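Local coordinates for protein CopN (Chlamydia pneumoniae, PDB 4NRH) that probably acts as the gatekeeper of type III secretion, binding a chaperone, here Scc3, to direct the secretion of translocator proteins, at residues R126-E131 / D148-Q153; Q153-V158 / A194-Y199; D200-R205 / K228-Y233; I237-K240 / S245-E248. All coordinates share one frame; numbering follows the deposited sequence.

Contact 1: residues R126-E131 / D148-Q153; sequences RSLYLE and DRYTYQ
Glu131 and Arg149 meet end-on in a salt bridge with two hydrogen bonds. Arg149 NH1 donates to Glu131 OE1 at 2.8 Å. Arg149 NH2 donates to Glu131 OE2 at 3.0 Å, and this bond is nearly straight at 170°. Both oxygens lie close to the guanidinium plane, but the carboxylate is turned against it, the two planes being 32° apart. OE2 is met on its syn side but from somewhat out of the carboxylate plane, while NH1 reaches OE1 from above that plane. The Glu131 chain is fully extended, with CG anti to the backbone N (chi1 177°), and this carries the carboxylate out to the arginine. Two bonds, one to each oxygen, fix the rotation of both groups. Arg149 is exposed and Glu131 partly so.

The pair joins helix 122-133 to the C-terminal end of helix 139-149, within the HrpJ-like domain of this all-helical protein. Thr151 takes the N-cap position of helix 152-172, which follows directly.

Van der Waals contacts centre on Leu128, whose two methyls have different partners. Leu128 is buried and also touches Val158 of helix 152-172. Its CD1 lies 3.5 Å from Arg149 NH1, the nitrogen that also binds Glu131, and meets the guanidinium obliquely. Leu128 CD2 lies 3.7 Å from Tyr150 OH and 4.1 Å from Tyr150 CE2, approaching the ring obliquely.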
loop_
_atom_site.group_PDB
_atom_site.type_symbol
_atom_site.label_atom_id
_atom_site.label_comp_id
_atom_site.label_asym_id
_atom_site.label_seq_id
_atom_site.Cartn_x
_atom_site.Cartn_y
_atom_site.Cartn_z
ATOM N N ARG A 126 -4.371 0.934 22.128
ATOM C CA ARG A 126 -5.310 2.051 22.041
ATOM C C ARG A 126 -4.593 3.380 22.240
ATOM O O ARG A 126 -4.920 4.376 21.593
ATOM C CB ARG A 126 -6.434 1.905 23.069
ATOM C CG ARG A 126 -7.360 0.735 22.807
ATOM C CD ARG A 126 -8.611 0.799 23.670
ATOM N NE ARG A 126 -8.326 0.723 25.100
ATOM C CZ ARG A 126 -8.227 -0.414 25.782
ATOM N NH1 ARG A 126 -8.379 -1.575 25.160
ATOM N NH2 ARG A 126 -7.971 -0.391 27.083
ATOM N N SER A 127 -3.618 3.391 23.142
ATOM C CA SER A 127 -2.797 4.574 23.362
ATOM C C SER A 127 -2.013 4.927 22.099
ATOM O O SER A 127 -1.934 6.093 21.713
ATOM C CB SER A 127 -1.843 4.354 24.537
ATOM O OG SER A 127 -1.014 5.485 24.738
ATOM N N LEU A 128 -1.435 3.911 21.464
ATOM C CA LEU A 128 -0.719 4.101 20.206
ATOM C C LEU A 128 -1.626 4.633 19.100
ATOM O O LEU A 128 -1.270 5.585 18.404
ATOM C CB LEU A 128 -0.071 2.794 19.752
ATOM C CG LEU A 128 0.597 2.876 18.378
ATOM C CD1 LEU A 128 1.881 3.691 18.452
ATOM C CD2 LEU A 128 0.865 1.493 17.819
ATOM N N TYR A 129 -2.791 4.010 18.936
ATOM C CA TYR A 129 -3.754 4.442 17.927
ATOM C C TYR A 129 -4.132 5.908 18.114
ATOM O O TYR A 129 -4.178 6.675 17.151
ATOM C CB TYR A 129 -5.013 3.574 17.960
ATOM C CG TYR A 129 -6.038 3.982 16.925
ATOM C CD1 TYR A 129 -5.932 3.554 15.609
ATOM C CD2 TYR A 129 -7.104 4.808 17.260
ATOM C CE1 TYR A 129 -6.859 3.931 14.658
ATOM C CE2 TYR A 129 -8.038 5.191 16.317
ATOM C CZ TYR A 129 -7.910 4.749 15.017
ATOM O OH TYR A 129 -8.836 5.125 14.072
ATOM N N LEU A 130 -4.412 6.284 19.358
ATOM C CA LEU A 130 -4.763 7.660 19.687
ATOM C C LEU A 130 -3.627 8.618 19.336
ATOM O O LEU A 130 -3.864 9.708 18.822
ATOM C CB LEU A 130 -5.124 7.782 21.170
ATOM C CG LEU A 130 -6.619 7.862 21.489
ATOM C CD1 LEU A 130 -7.395 6.781 20.751
ATOM C CD2 LEU A 130 -6.857 7.767 22.987
ATOM N N GLU A 131 -2.396 8.208 19.625
ATOM C CA GLU A 131 -1.226 9.021 19.306
ATOM C C GLU A 131 -1.016 9.154 17.798
ATOM O O GLU A 131 -0.748 10.244 17.294
ATOM C CB GLU A 131 0.031 8.433 19.952
ATOM C CG GLU A 131 1.305 9.191 19.610
ATOM C CD GLU A 131 2.538 8.599 20.265
ATOM O OE1 GLU A 131 2.406 7.581 20.978
ATOM O OE2 GLU A 131 3.639 9.152 20.066
ATOM N N ASP A 148 11.152 2.151 18.096
ATOM C CA ASP A 148 11.582 2.146 19.491
ATOM C C ASP A 148 10.721 1.228 20.352
ATOM O O ASP A 148 11.177 0.720 21.377
ATOM C CB ASP A 148 11.552 3.565 20.064
ATOM C CG ASP A 148 12.368 4.542 19.244
ATOM O OD1 ASP A 148 13.422 4.135 18.708
ATOM O OD2 ASP A 148 11.959 5.717 19.142
ATOM N N ARG A 149 9.477 1.022 19.933
ATOM C CA ARG A 149 8.495 0.325 20.757
ATOM C C ARG A 149 8.325 -1.155 20.424
ATOM O O ARG A 149 7.983 -1.952 21.298
ATOM C CB ARG A 149 7.144 1.033 20.644
ATOM C CG ARG A 149 7.168 2.460 21.164
ATOM C CD ARG A 149 5.905 3.221 20.800
ATOM N NE ARG A 149 6.181 4.640 20.592
ATOM C CZ ARG A 149 5.247 5.585 20.566
ATOM N NH1 ARG A 149 3.974 5.260 20.735
ATOM N NH2 ARG A 149 5.588 6.852 20.372
ATOM N N TYR A 150 8.560 -1.528 19.170
ATOM C CA TYR A 150 8.260 -2.889 18.735
ATOM C C TYR A 150 9.383 -3.552 17.950
ATOM O O TYR A 150 10.213 -2.882 17.334
ATOM C CB TYR A 150 6.992 -2.900 17.877
ATOM C CG TYR A 150 5.785 -2.298 18.551
ATOM C CD1 TYR A 150 5.056 -3.022 19.484
ATOM C CD2 TYR A 150 5.371 -1.007 18.254
ATOM C CE1 TYR A 150 3.948 -2.477 20.105
ATOM C CE2 TYR A 150 4.264 -0.452 18.869
ATOM C CZ TYR A 150 3.557 -1.192 19.795
ATOM O OH TYR A 150 2.455 -0.646 20.412
ATOM N N THR A 151 9.396 -4.880 17.982
ATOM C CA THR A 151 10.228 -5.653 17.075
ATOM C C THR A 151 9.651 -5.499 15.674
ATOM O O THR A 151 8.469 -5.191 15.516
ATOM C CB THR A 151 10.278 -7.141 17.458
ATOM O OG1 THR A 151 8.955 -7.692 17.410
ATOM C CG2 THR A 151 10.851 -7.317 18.860
ATOM N N TYR A 152 10.477 -5.718 14.658
ATOM C CA TYR A 152 10.035 -5.565 13.278
ATOM C C TYR A 152 8.941 -6.561 12.892
ATOM O O TYR A 152 8.025 -6.213 12.148
ATOM C CB TYR A 152 11.230 -5.674 12.326
ATOM C CG TYR A 152 12.105 -4.442 12.359
ATOM C CD1 TYR A 152 11.759 -3.307 11.638
ATOM C CD2 TYR A 152 13.262 -4.402 13.127
ATOM C CE1 TYR A 152 12.544 -2.171 11.671
ATOM C CE2 TYR A 152 14.056 -3.268 13.166
ATOM C CZ TYR A 152 13.691 -2.157 12.434
ATOM O OH TYR A 152 14.472 -1.026 12.464
ATOM N N GLN A 153 9.029 -7.791 13.389
ATOM C CA GLN A 153 8.012 -8.793 13.074
ATOM C C GLN A 153 6.662 -8.446 13.703
ATOM O O GLN A 153 5.611 -8.802 13.168
ATOM C CB GLN A 153 8.449 -10.192 13.520
ATOM C CG GLN A 153 8.712 -10.345 15.006
ATOM C CD GLN A 153 9.009 -11.783 15.389
ATOM O OE1 GLN A 153 8.184 -12.674 15.184
ATOM N NE2 GLN A 153 10.190 -12.017 15.944
#

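Contact 2: residues Q153-V158 / A194-Y199; sequences QDMAIV and AVLTSY
Between 153-158 and 194-199 the nearest CA atoms are those of Ala156 and Leu196, 7.1 Å apart. No hydrogen bond crosses between the two segments, and the small interface is apolar.

Leu196 carries it from one side. Its CB points toward the other helix, and both of its methyls touch Met155. Leu196 CD2 sits 3.7 Å from Met155 SD and 3.8 Å from Met155 CB. Leu196 CD1 lies 3.9 Å from Met155 CB, and also 3.9 Å from Met155 O. The leucine fork thus spans the root of the methionine and part of the backbone of its helix. The two side chains cross at about a right angle.

The CB of Met155 faces Leu196, and the rest of the chain then turns off past it. CG is anti to the carbonyl carbon (chi1 -69°), and the chain beyond it is extended. The sulfur therefore passes beside CD2, and the methyl CE goes on to the backbone of Tyr150. Leu146 of helix 139-149 also packs on Met155.

This is helix-to-helix packing in an all-helical chain, between helix 152-172 and the long helix 179-215. The contact is also close to the partner protein: Lys22 of the chaperone chain packs on Ala156, and Glu23 of that chain packs on Ala194 and Thr197.

Ala156 adds a smaller share. Its backbone N is 4.0 Å from Leu196 CD1, while its CB is not directed at the leucine. Its carbonyl O accepts hydrogen bonds from Ser159 and Ser160.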
loop_
_atom_site.group_PDB
_atom_site.type_symbol
_atom_site.label_atom_id
_atom_site.label_comp_id
_atom_site.label_asym_id
_atom_site.label_seq_id
_atom_site.Cartn_x
_atom_site.Cartn_y
_atom_site.Cartn_z
ATOM N N GLN A 153 9.029 -7.791 13.389
ATOM C CA GLN A 153 8.012 -8.793 13.074
ATOM C C GLN A 153 6.662 -8.446 13.703
ATOM O O GLN A 153 5.611 -8.802 13.168
ATOM C CB GLN A 153 8.449 -10.192 13.520
ATOM C CG GLN A 153 8.712 -10.345 15.006
ATOM C CD GLN A 153 9.009 -11.783 15.389
ATOM O OE1 GLN A 153 8.184 -12.674 15.184
ATOM N NE2 GLN A 153 10.190 -12.017 15.944
ATOM N N ASP A 154 6.688 -7.752 14.838
ATOM C CA ASP A 154 5.457 -7.307 15.485
ATOM C C ASP A 154 4.833 -6.117 14.766
ATOM O O ASP A 154 3.624 -5.908 14.842
ATOM C CB ASP A 154 5.713 -6.948 16.951
ATOM C CG ASP A 154 5.801 -8.170 17.844
ATOM O OD1 ASP A 154 5.456 -9.275 17.375
ATOM O OD2 ASP A 154 6.209 -8.025 19.016
ATOM N N MET A 155 5.660 -5.343 14.068
ATOM C CA MET A 155 5.205 -4.117 13.416
ATOM C C MET A 155 4.128 -4.369 12.364
ATOM O O MET A 155 3.246 -3.535 12.160
ATOM C CB MET A 155 6.384 -3.389 12.769
ATOM C CG MET A 155 7.367 -2.788 13.754
ATOM S SD MET A 155 8.653 -1.830 12.932
ATOM C CE MET A 155 9.873 -1.716 14.236
ATOM N N ALA A 156 4.206 -5.519 11.702
ATOM C CA ALA A 156 3.232 -5.875 10.674
ATOM C C ALA A 156 1.828 -5.996 11.262
ATOM O O ALA A 156 0.873 -5.433 10.727
ATOM C CB ALA A 156 3.636 -7.171 9.991
ATOM N N ILE A 157 1.712 -6.731 12.363
ATOM C CA ILE A 157 0.438 -6.886 13.055
ATOM C C ILE A 157 -0.045 -5.544 13.602
ATOM O O ILE A 157 -1.226 -5.208 13.498
ATOM C CB ILE A 157 0.546 -7.910 14.201
ATOM C CG1 ILE A 157 0.779 -9.313 13.637
ATOM C CG2 ILE A 157 -0.705 -7.892 15.066
ATOM C CD1 ILE A 157 1.063 -10.355 14.694
ATOM N N VAL A 158 0.880 -4.777 14.174
ATOM C CA VAL A 158 0.565 -3.458 14.711
ATOM C C VAL A 158 0.050 -2.525 13.615
ATOM O O VAL A 158 -0.910 -1.781 13.820
ATOM C CB VAL A 158 1.795 -2.822 15.392
ATOM C CG1 VAL A 158 1.500 -1.392 15.804
ATOM C CG2 VAL A 158 2.229 -3.650 16.595
ATOM N N ALA A 194 4.549 -1.213 3.242
ATOM C CA ALA A 194 5.416 -1.491 2.102
ATOM C C ALA A 194 6.879 -1.456 2.531
ATOM O O ALA A 194 7.666 -2.335 2.175
ATOM C CB ALA A 194 5.163 -0.495 0.981
ATOM N N VAL A 195 7.233 -0.429 3.297
ATOM C CA VAL A 195 8.578 -0.284 3.842
ATOM C C VAL A 195 8.960 -1.478 4.719
ATOM O O VAL A 195 10.089 -1.969 4.659
ATOM C CB VAL A 195 8.704 1.024 4.658
ATOM C CG1 VAL A 195 9.984 1.034 5.479
ATOM C CG2 VAL A 195 8.656 2.229 3.731
ATOM N N LEU A 196 8.004 -1.955 5.511
ATOM C CA LEU A 196 8.232 -3.087 6.408
ATOM C C LEU A 196 8.622 -4.369 5.674
ATOM O O LEU A 196 9.355 -5.196 6.213
ATOM C CB LEU A 196 6.988 -3.346 7.263
ATOM C CG LEU A 196 6.723 -2.359 8.401
ATOM C CD1 LEU A 196 5.404 -2.676 9.085
ATOM C CD2 LEU A 196 7.868 -2.382 9.399
ATOM N N THR A 197 8.122 -4.537 4.453
ATOM C CA THR A 197 8.440 -5.720 3.657
ATOM C C THR A 197 9.938 -5.822 3.387
ATOM O O THR A 197 10.492 -6.920 3.332
ATOM C CB THR A 197 7.688 -5.723 2.314
ATOM O OG1 THR A 197 8.131 -4.621 1.511
ATOM C CG2 THR A 197 6.186 -5.612 2.539
ATOM N N SER A 198 10.588 -4.675 3.216
ATOM C CA SER A 198 12.029 -4.638 2.997
ATOM C C SER A 198 12.783 -5.101 4.236
ATOM O O SER A 198 13.660 -5.959 4.152
ATOM C CB SER A 198 12.482 -3.230 2.610
ATOM O OG SER A 198 11.836 -2.794 1.431
ATOM N N TYR A 199 12.440 -4.522 5.384
ATOM C CA TYR A 199 13.046 -4.912 6.652
ATOM C C TYR A 199 12.838 -6.399 6.912
ATOM O O TYR A 199 13.745 -7.088 7.371
ATOM C CB TYR A 199 12.476 -4.085 7.806
ATOM C CG TYR A 199 12.988 -2.661 7.848
ATOM C CD1 TYR A 199 12.366 -1.655 7.121
ATOM C CD2 TYR A 199 14.095 -2.325 8.616
ATOM C CE1 TYR A 199 12.833 -0.352 7.159
ATOM C CE2 TYR A 199 14.568 -1.028 8.662
ATOM C CZ TYR A 199 13.934 -0.047 7.933
ATOM O OH TYR A 199 14.406 1.245 7.978
#

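Contact 3: residues D200-R205 / K228-Y233; sequences DYFESR and KVAESY
Phe202 makes all the close contacts of 200-205 with 228-233, where it meets Val229, Ala230 and Tyr233. Tyr201, just before it, places CD2 over the face of the Phe202 ring opposite Val229 CG1, and itself leans on Ser271 and Ala272 of helix 259-272.

Phe202 has CG anti to the carbonyl carbon (chi1 -68°), which sends the ring across to the other helix. Val229 CG1 lies over a ring face in a CH-pi contact, 4.0 Å from the Phe202 centroid. Phe202 CD2 comes 3.5 Å from Ala230 CA and 3.7 Å from Ala230 CB; the small alanine lets the ring sit close to the backbone. The far edge of Phe202 points at the face of Tyr233 in an offset edge-to-face pair, centroids 5.1 Å apart and planes at 77°. Phe202 CE2 is 3.5 Å from Tyr233 CD2. The Tyr233 hydroxyl is hydrogen-bonded to Thr276.

Further on, Arg205 CG lies over a face of Tyr201.

The axes of the two short helical segments approach to 9.3 Å, at 135° between their N-to-C directions. This burial of an aromatic side chain between antiparallel-leaning helices is core packing of an all-helical fold, here within the third helical domain of LcrE-type proteins.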
loop_
_atom_site.group_PDB
_atom_site.type_symbol
_atom_site.label_atom_id
_atom_site.label_comp_id
_atom_site.label_asym_id
_atom_site.label_seq_id
_atom_site.Cartn_x
_atom_site.Cartn_y
_atom_site.Cartn_z
ATOM N N ASP A 200 11.638 -6.884 6.612
ATOM C CA ASP A 200 11.322 -8.300 6.762
ATOM C C ASP A 200 12.191 -9.146 5.839
ATOM O O ASP A 200 12.697 -10.197 6.237
ATOM C CB ASP A 200 9.841 -8.556 6.475
ATOM C CG ASP A 200 9.482 -10.031 6.520
ATOM O OD1 ASP A 200 9.652 -10.720 5.490
ATOM O OD2 ASP A 200 9.031 -10.503 7.585
ATOM N N TYR A 201 12.357 -8.682 4.605
ATOM C CA TYR A 201 13.155 -9.395 3.619
ATOM C C TYR A 201 14.623 -9.472 4.027
ATOM O O TYR A 201 15.216 -10.549 4.037
ATOM C CB TYR A 201 13.031 -8.726 2.247
ATOM C CG TYR A 201 13.860 -9.384 1.168
ATOM C CD1 TYR A 201 13.525 -10.640 0.679
ATOM C CD2 TYR A 201 14.978 -8.752 0.639
ATOM C CE1 TYR A 201 14.278 -11.248 -0.304
ATOM C CE2 TYR A 201 15.738 -9.353 -0.348
ATOM C CZ TYR A 201 15.382 -10.601 -0.816
ATOM O OH TYR A 201 16.129 -11.209 -1.796
ATOM N N PHE A 202 15.200 -8.330 4.384
ATOM C CA PHE A 202 16.618 -8.269 4.727
ATOM C C PHE A 202 16.942 -8.954 6.053
ATOM O O PHE A 202 18.020 -9.523 6.206
ATOM C CB PHE A 202 17.089 -6.814 4.754
ATOM C CG PHE A 202 17.105 -6.164 3.399
ATOM C CD1 PHE A 202 17.800 -6.744 2.350
ATOM C CD2 PHE A 202 16.423 -4.982 3.173
ATOM C CE1 PHE A 202 17.816 -6.154 1.100
ATOM C CE2 PHE A 202 16.436 -4.388 1.927
ATOM C CZ PHE A 202 17.134 -4.974 0.889
ATOM N N GLU A 203 16.016 -8.898 7.008
ATOM C CA GLU A 203 16.223 -9.542 8.304
ATOM C C GLU A 203 16.472 -11.038 8.137
ATOM O O GLU A 203 17.244 -11.639 8.882
ATOM C CB GLU A 203 15.023 -9.312 9.227
ATOM C CG GLU A 203 15.163 -9.968 10.594
ATOM C CD GLU A 203 14.057 -9.571 11.551
ATOM O OE1 GLU A 203 12.941 -9.266 11.081
ATOM O OE2 GLU A 203 14.303 -9.571 12.776
ATOM N N SER A 204 15.804 -11.632 7.155
ATOM C CA SER A 204 15.974 -13.046 6.853
ATOM C C SER A 204 17.225 -13.319 6.015
ATOM O O SER A 204 17.995 -14.230 6.316
ATOM C CB SER A 204 14.736 -13.581 6.129
ATOM O OG SER A 204 15.038 -14.755 5.396
ATOM N N ARG A 205 17.420 -12.527 4.964
ATOM C CA ARG A 205 18.451 -12.815 3.968
ATOM C C ARG A 205 19.864 -12.375 4.362
ATOM O O ARG A 205 20.837 -13.048 4.024
ATOM C CB ARG A 205 18.079 -12.167 2.632
ATOM C CG ARG A 205 16.681 -12.499 2.128
ATOM C CD ARG A 205 16.468 -13.992 1.961
ATOM N NE ARG A 205 17.550 -14.625 1.213
ATOM C CZ ARG A 205 17.680 -15.939 1.062
ATOM N NH1 ARG A 205 16.790 -16.762 1.600
ATOM N NH2 ARG A 205 18.697 -16.431 0.366
ATOM N N LYS A 228 20.705 -1.518 8.640
ATOM C CA LYS A 228 21.599 -0.699 7.829
ATOM C C LYS A 228 21.407 -0.990 6.345
ATOM O O LYS A 228 21.354 -0.075 5.524
ATOM C CB LYS A 228 23.057 -0.939 8.228
ATOM C CG LYS A 228 23.520 -0.128 9.427
ATOM C CD LYS A 228 23.499 1.362 9.126
ATOM C CE LYS A 228 24.155 2.161 10.241
ATOM N NZ LYS A 228 24.178 3.619 9.939
ATOM N N VAL A 229 21.312 -2.273 6.010
ATOM C CA VAL A 229 21.120 -2.701 4.628
ATOM C C VAL A 229 19.777 -2.217 4.087
ATOM O O VAL A 229 19.684 -1.762 2.945
ATOM C CB VAL A 229 21.202 -4.237 4.500
ATOM C CG1 VAL A 229 20.954 -4.667 3.064
ATOM C CG2 VAL A 229 22.554 -4.741 4.983
ATOM N N ALA A 230 18.740 -2.313 4.916
ATOM C CA ALA A 230 17.403 -1.869 4.533
ATOM C C ALA A 230 17.359 -0.368 4.273
ATOM O O ALA A 230 16.689 0.089 3.347
ATOM C CB ALA A 230 16.393 -2.246 5.609
ATOM N N GLU A 231 18.073 0.394 5.093
ATOM C CA GLU A 231 18.126 1.844 4.930
ATOM C C GLU A 231 18.873 2.231 3.657
ATOM O O GLU A 231 18.525 3.210 3.001
ATOM C CB GLU A 231 18.774 2.500 6.152
ATOM C CG GLU A 231 17.888 2.491 7.391
ATOM C CD GLU A 231 18.640 2.861 8.656
ATOM O OE1 GLU A 231 19.888 2.878 8.628
ATOM O OE2 GLU A 231 17.980 3.134 9.681
ATOM N N SER A 232 19.902 1.461 3.315
ATOM C CA SER A 232 20.653 1.694 2.085
ATOM C C SER A 232 19.776 1.394 0.876
ATOM O O SER A 232 19.773 2.139 -0.103
ATOM C CB SER A 232 21.921 0.836 2.048
ATOM O OG SER A 232 22.903 1.332 2.941
ATOM N N TYR A 233 19.039 0.291 0.961
ATOM C CA TYR A 233 18.096 -0.120 -0.076
ATOM C C TYR A 233 17.082 0.984 -0.365
ATOM O O TYR A 233 16.809 1.303 -1.522
ATOM C CB TYR A 233 17.386 -1.408 0.349
ATOM C CG TYR A 233 16.397 -1.962 -0.653
ATOM C CD1 TYR A 233 16.801 -2.338 -1.928
ATOM C CD2 TYR A 233 15.063 -2.139 -0.312
ATOM C CE1 TYR A 233 15.899 -2.855 -2.842
ATOM C CE2 TYR A 233 14.154 -2.657 -1.213
ATOM C CZ TYR A 233 14.576 -3.013 -2.477
ATOM O OH TYR A 233 13.669 -3.526 -3.377
#

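Contact 4: residues I237-K240 / S245-E248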
loop_
_atom_site.group_PDB
_atom_site.type_symbol
_atom_site.label_atom_id
_atom_site.label_comp_id
_atom_site.label_asym_id
_atom_site.label_seq_id
_atom_site.Cartn_x
_atom_site.Cartn_y
_atom_site.Cartn_z
ATOM N N ILE A 237 16.522 3.306 -3.609
ATOM C CA ILE A 237 15.203 3.370 -4.235
ATOM C C ILE A 237 14.706 4.811 -4.331
ATOM O O ILE A 237 14.136 5.218 -5.345
ATOM C CB ILE A 237 14.168 2.526 -3.457
ATOM C CG1 ILE A 237 14.406 1.036 -3.697
ATOM C CG2 ILE A 237 12.749 2.886 -3.867
ATOM C CD1 ILE A 237 13.352 0.154 -3.067
ATOM N N ASN A 238 14.954 5.589 -3.283
ATOM C CA ASN A 238 14.500 6.974 -3.229
ATOM C C ASN A 238 15.393 7.917 -4.032
ATOM O O ASN A 238 15.183 9.132 -4.035
ATOM C CB ASN A 238 14.411 7.447 -1.776
ATOM C CG ASN A 238 13.145 6.974 -1.086
ATOM O OD1 ASN A 238 12.145 7.689 -1.039
ATOM N ND2 ASN A 238 13.183 5.760 -0.547
ATOM N N ASP A 239 16.386 7.354 -4.712
ATOM C CA ASP A 239 17.208 8.121 -5.641
ATOM C C ASP A 239 16.538 8.087 -7.012
ATOM O O ASP A 239 16.498 7.048 -7.670
ATOM C CB ASP A 239 18.629 7.555 -5.707
ATOM C CG ASP A 239 19.582 8.431 -6.506
ATOM O OD1 ASP A 239 19.121 9.342 -7.224
ATOM O OD2 ASP A 239 20.806 8.206 -6.409
ATOM N N LYS A 240 16.010 9.231 -7.435
ATOM C CA LYS A 240 15.188 9.295 -8.639
ATOM C C LYS A 240 16.005 9.247 -9.932
ATOM O O LYS A 240 15.444 9.109 -11.018
ATOM C CB LYS A 240 14.333 10.565 -8.609
ATOM C CG LYS A 240 13.568 10.758 -7.306
ATOM C CD LYS A 240 12.684 9.561 -6.992
ATOM C CE LYS A 240 11.736 9.857 -5.841
ATOM N NZ LYS A 240 12.462 10.204 -4.588
ATOM N N SER A 245 27.388 3.729 -10.662
ATOM C CA SER A 245 28.403 4.270 -9.764
ATOM C C SER A 245 27.862 4.535 -8.363
ATOM O O SER A 245 28.471 4.138 -7.370
ATOM C CB SER A 245 28.988 5.556 -10.346
ATOM O OG SER A 245 29.722 5.291 -11.528
ATOM N N LYS A 246 26.721 5.213 -8.289
ATOM C CA LYS A 246 26.120 5.570 -7.006
ATOM C C LYS A 246 25.682 4.332 -6.230
ATOM O O LYS A 246 25.833 4.267 -5.010
ATOM C CB LYS A 246 24.931 6.509 -7.215
ATOM C CG LYS A 246 25.325 7.936 -7.562
ATOM C CD LYS A 246 24.115 8.854 -7.581
ATOM C CE LYS A 246 23.168 8.494 -8.714
ATOM N NZ LYS A 246 22.009 9.427 -8.789
ATOM N N VAL A 247 25.131 3.356 -6.944
ATOM C CA VAL A 247 24.699 2.107 -6.329
ATOM C C VAL A 247 25.898 1.334 -5.787
ATOM O O VAL A 247 25.860 0.808 -4.673
ATOM C CB VAL A 247 23.920 1.227 -7.328
ATOM C CG1 VAL A 247 23.673 -0.155 -6.744
ATOM C CG2 VAL A 247 22.605 1.892 -7.703
ATOM N N GLU A 248 26.968 1.275 -6.577
ATOM C CA GLU A 248 28.183 0.577 -6.169
ATOM C C GLU A 248 28.820 1.244 -4.954
ATOM O O GLU A 248 29.268 0.566 -4.028
ATOM C CB GLU A 248 29.189 0.523 -7.322
ATOM C CG GLU A 248 30.497 -0.168 -6.964
ATOM C CD GLU A 248 31.502 -0.145 -8.099
ATOM O OE1 GLU A 248 31.148 0.322 -9.202
ATOM O OE2 GLU A 248 32.650 -0.589 -7.886
#
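Asp239 and Lys246 form a salt bridge across the turn that joins helix 226-237 to helix 244-255, a helix-loop-helix connection in the third helical domain. The close part of the contact is this one pair. Lys246 NZ donates to Asp239 OD2 at 2.9 Å, and a second, weak bond runs from Lys246 NZ to Asp239 OD1 at 3.3 Å. OD2 is met on its syn side, with the nitrogen 20° out of the carboxylate plane. The side chains cross at about a right angle. The Lys246 chain bends at chi3 (-67°), which brings CE as well as NZ over to the carboxylate; Lys246 CE is 3.3 Å from Asp239 OD2.

Both ends are also held by the loop itself. Lys246 NZ donates to the carbonyl O of Phe241, and Asp239 OD1 accepts from the backbone N of Phe241. The ammonium thus joins a carboxylate and a carbonyl, which would probably favour its charged form.

The rest is loose. The nearest CA atoms, of Asp239 and Lys246, are 9.4 Å apart, and little surface is buried. Both residues are only partly exposed, but their neighbours Asn238, Lys240 and Ser245 are exposed to solvent. The CB of Lys240 points away from 245-248. Its chain turns back instead, and Lys240 NZ donates to Asn238 O at 3.0 Å, reaching it from above the carbonyl plane.

Contacts 2 and 3 are buried and apolar, without a hydrogen bond across either. Contact 1 is mixed, a buried leucine beside an ion pair that is largely at the surface. Contact 4 is a surface salt bridge. Helix 152-172 serves contacts 1 and 2, which share Gln153. Helix 179-215 serves contacts 2 and 3, so contacts 1 to 3 follow one another through touching side chains. Tyr199 helps to bridge them: its ring meets Tyr152 and also touches Ala230. Contact 4 lies about 16 Å from contact 3, centre to centre, and touches it only through adjoining sequence. Both charged contacts involve residues at or near helix ends, whereas methionine, leucine and phenylalanine fill the helix-to-helix faces.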